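Poly-beta-hydroxybuterate polymerase (PDB 5T6O) forms the catalytic domain of a class I polyhydroxybutyrate synthase, a polymerase that builds its polyester without a template, probably by acyl transfer. Local coordinates at residues R300-S306 with R321-D327. The protein carries 1 engineered substitution. Residues are numbered along the deposited sequence; the frame is centred on the assembly and turned at random.
Sequences RFVLGAS and RSHWTND
A chi1 of -176° at Leu303 sets CG opposite the backbone N, and one of -70° at Trp324 sets the indole opposite the carbonyl carbon, so the two side chains run side by side on one face of an antiparallel strand pair, Leu303 CG lying 3.9 Å from Trp324 CE3. The indole presents its edge to the neighbouring strand, where Trp324 CZ3 also meets Ala305 CB at 4.0 Å; Trp336 and Leu337 of helix 333-339 cover both Leu303 and Trp324. Between the backbones, Trp324 N donates to Leu303 O at 2.7 Å and Leu303 N to Trp324 O at 3.2 Å, both nearly straight, and Ala305 N reaches Ser322 O. Farther along, direct pairing gives way to water: one molecule links Phe301 O to Asn326 N, another Phe301 N to Asn326 O. Beside these waters, the extended Arg300 chain carries NH1 to Asp327 OD1 (3.2 Å), a bent salt bridge met at the guanidinium edge, with guanidinium and carboxylate planes 76° apart. A third water joins Arg300 NH2 to the same oxygen, while NH2 also forms a salt bridge with Asp350, so the guanidinium serves two carboxylates. The two strands illustrate how antiparallel 322-325 extends the parallel run of strands that ends at 299-304 in this alpha/beta hydrolase fold.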
loop_
_atom_site.group_PDB
_atom_site.type_symbol
_atom_site.label_atom_id
_atom_site.label_comp_id
_atom_site.label_asym_id
_atom_site.label_seq_id
_atom_site.Cartn_x
_atom_site.Cartn_y
_atom_site.Cartn_z
ATOM N N ARG A 300 -21.017 -3.990 -18.090
ATOM C CA ARG A 300 -21.058 -4.938 -16.984
ATOM C C ARG A 300 -19.631 -5.149 -16.519
ATOM O O ARG A 300 -18.735 -5.347 -17.349
ATOM C CB ARG A 300 -21.684 -6.268 -17.413
ATOM C CG ARG A 300 -21.717 -7.333 -16.312
ATOM C CD ARG A 300 -22.727 -8.428 -16.656
ATOM N NE ARG A 300 -22.869 -9.429 -15.594
ATOM C CZ ARG A 300 -23.586 -9.256 -14.490
ATOM N NH1 ARG A 300 -24.232 -8.114 -14.281
ATOM N NH2 ARG A 300 -23.663 -10.227 -13.589
ATOM N N PHE A 301 -19.397 -5.065 -15.210
ATOM C CA PHE A 301 -18.075 -5.362 -14.667
ATOM C C PHE A 301 -18.168 -6.575 -13.754
ATOM O O PHE A 301 -19.056 -6.644 -12.897
ATOM C CB PHE A 301 -17.473 -4.190 -13.892
ATOM C CG PHE A 301 -16.051 -4.447 -13.470
ATOM C CD1 PHE A 301 -15.003 -4.153 -14.331
ATOM C CD2 PHE A 301 -15.768 -5.019 -12.237
ATOM C CE1 PHE A 301 -13.697 -4.415 -13.958
ATOM C CE2 PHE A 301 -14.464 -5.282 -11.854
ATOM C CZ PHE A 301 -13.427 -4.980 -12.721
ATOM N N VAL A 302 -17.246 -7.520 -13.930
ATOM C CA VAL A 302 -17.232 -8.750 -13.147
ATOM C C VAL A 302 -15.805 -8.998 -12.684
ATOM O O VAL A 302 -14.860 -8.878 -13.470
ATOM C CB VAL A 302 -17.784 -9.944 -13.948
ATOM C CG1 VAL A 302 -17.608 -11.239 -13.166
ATOM C CG2 VAL A 302 -19.254 -9.711 -14.288
ATOM N N LEU A 303 -15.652 -9.306 -11.400
ATOM C CA LEU A 303 -14.360 -9.527 -10.764
ATOM C C LEU A 303 -14.224 -11.008 -10.433
ATOM O O LEU A 303 -15.048 -11.549 -9.691
ATOM C CB LEU A 303 -14.259 -8.695 -9.484
ATOM C CG LEU A 303 -12.953 -8.697 -8.695
ATOM C CD1 LEU A 303 -11.837 -8.165 -9.568
ATOM C CD2 LEU A 303 -13.128 -7.827 -7.440
ATOM N N GLY A 304 -13.201 -11.656 -10.983
ATOM C CA GLY A 304 -12.900 -13.030 -10.629
ATOM C C GLY A 304 -11.877 -13.083 -9.511
ATOM O O GLY A 304 -11.047 -12.201 -9.373
ATOM N N ALA A 305 -11.949 -14.134 -8.699
ATOM C CA ALA A 305 -10.927 -14.317 -7.682
ATOM C C ALA A 305 -9.613 -14.775 -8.323
ATOM O O ALA A 305 -9.589 -15.277 -9.450
ATOM C CB ALA A 305 -11.381 -15.338 -6.634
ATOM N N SER A 306 -8.511 -14.540 -7.593
ATOM C CA SER A 306 -7.161 -15.047 -7.864
ATOM C C SER A 306 -6.384 -14.201 -8.878
ATOM O O SER A 306 -6.740 -13.046 -9.140
ATOM C CB SER A 306 -7.206 -16.521 -8.310
ATOM O OG SER A 306 -5.932 -17.134 -8.130
ATOM N N ARG A 321 -12.944 -21.578 -6.947
ATOM C CA ARG A 321 -12.822 -20.135 -6.740
ATOM C C ARG A 321 -14.184 -19.460 -6.629
ATOM O O ARG A 321 -15.159 -20.094 -6.210
ATOM C CB ARG A 321 -11.980 -19.492 -7.847
ATOM C CG ARG A 321 -10.670 -20.263 -8.144
ATOM C CD ARG A 321 -9.660 -19.443 -8.916
ATOM N NE ARG A 321 -8.419 -20.193 -9.101
ATOM C CZ ARG A 321 -7.482 -20.335 -8.171
ATOM N NH1 ARG A 321 -7.624 -19.771 -6.978
ATOM N NH2 ARG A 321 -6.399 -21.052 -8.436
ATOM N N SER A 322 -14.254 -18.180 -6.988
ATOM C CA SER A 322 -15.471 -17.392 -6.846
ATOM C C SER A 322 -15.351 -16.169 -7.752
ATOM O O SER A 322 -14.326 -15.964 -8.410
ATOM C CB SER A 322 -15.688 -17.002 -5.380
ATOM O OG SER A 322 -14.603 -16.228 -4.890
ATOM N N HIS A 323 -16.407 -15.354 -7.775
ATOM C CA HIS A 323 -16.401 -14.104 -8.530
ATOM C C HIS A 323 -17.450 -13.173 -7.936
ATOM O O HIS A 323 -18.389 -13.616 -7.269
ATOM C CB HIS A 323 -16.663 -14.348 -10.025
ATOM C CG HIS A 323 -18.023 -14.912 -10.313
ATOM N ND1 HIS A 323 -18.334 -16.245 -10.135
ATOM C CD2 HIS A 323 -19.154 -14.318 -10.766
ATOM C CE1 HIS A 323 -19.596 -16.449 -10.473
ATOM N NE2 HIS A 323 -20.118 -15.294 -10.854
ATOM N N TRP A 324 -17.272 -11.873 -8.168
ATOM C CA TRP A 324 -18.173 -10.852 -7.627
ATOM C C TRP A 324 -18.947 -10.161 -8.744
ATOM O O TRP A 324 -18.397 -9.898 -9.817
ATOM C CB TRP A 324 -17.406 -9.770 -6.856
ATOM C CG TRP A 324 -16.792 -10.189 -5.554
ATOM C CD1 TRP A 324 -17.292 -9.967 -4.293
ATOM C CD2 TRP A 324 -15.543 -10.863 -5.382
ATOM N NE1 TRP A 324 -16.426 -10.473 -3.349
ATOM C CE2 TRP A 324 -15.349 -11.033 -3.991
ATOM C CE3 TRP A 324 -14.571 -11.349 -6.268
ATOM C CZ2 TRP A 324 -14.226 -11.674 -3.469
ATOM C CZ3 TRP A 324 -13.450 -11.976 -5.748
ATOM C CH2 TRP A 324 -13.289 -12.135 -4.356
ATOM N N THR A 325 -20.213 -9.814 -8.471
ATOM C CA THR A 325 -21.001 -9.007 -9.388
ATOM C C THR A 325 -21.605 -7.825 -8.642
ATOM O O THR A 325 -21.859 -7.886 -7.432
ATOM C CB THR A 325 -22.140 -9.808 -10.062
ATOM O OG1 THR A 325 -23.069 -10.267 -9.069
ATOM C CG2 THR A 325 -21.589 -11.004 -10.866
ATOM N N ASN A 326 -21.832 -6.745 -9.386
ATOM C CA ASN A 326 -22.548 -5.577 -8.874
ATOM C C ASN A 326 -23.009 -4.778 -10.082
ATOM O O ASN A 326 -22.180 -4.360 -10.894
ATOM C CB ASN A 326 -21.649 -4.737 -7.953
ATOM C CG ASN A 326 -22.378 -3.541 -7.325
ATOM O OD1 ASN A 326 -23.554 -3.286 -7.596
ATOM N ND2 ASN A 326 -21.671 -2.813 -6.459
ATOM N N ASP A 327 -24.326 -4.582 -10.213
ATOM C CA ASP A 327 -24.869 -3.859 -11.360
ATOM C C ASP A 327 -24.619 -2.361 -11.276
ATOM O O ASP A 327 -24.595 -1.695 -12.316
ATOM C CB ASP A 327 -26.369 -4.126 -11.494
ATOM C CG ASP A 327 -26.670 -5.528 -11.995
ATOM O OD1 ASP A 327 -25.722 -6.328 -12.152
ATOM O OD2 ASP A 327 -27.862 -5.837 -12.222
HETATM O O HOH W 1 -25.643 -9.192 -11.328
HETATM O O HOH W 2 -21.545 -7.285 -12.287
HETATM O O HOH W 3 -21.877 -4.678 -13.604
#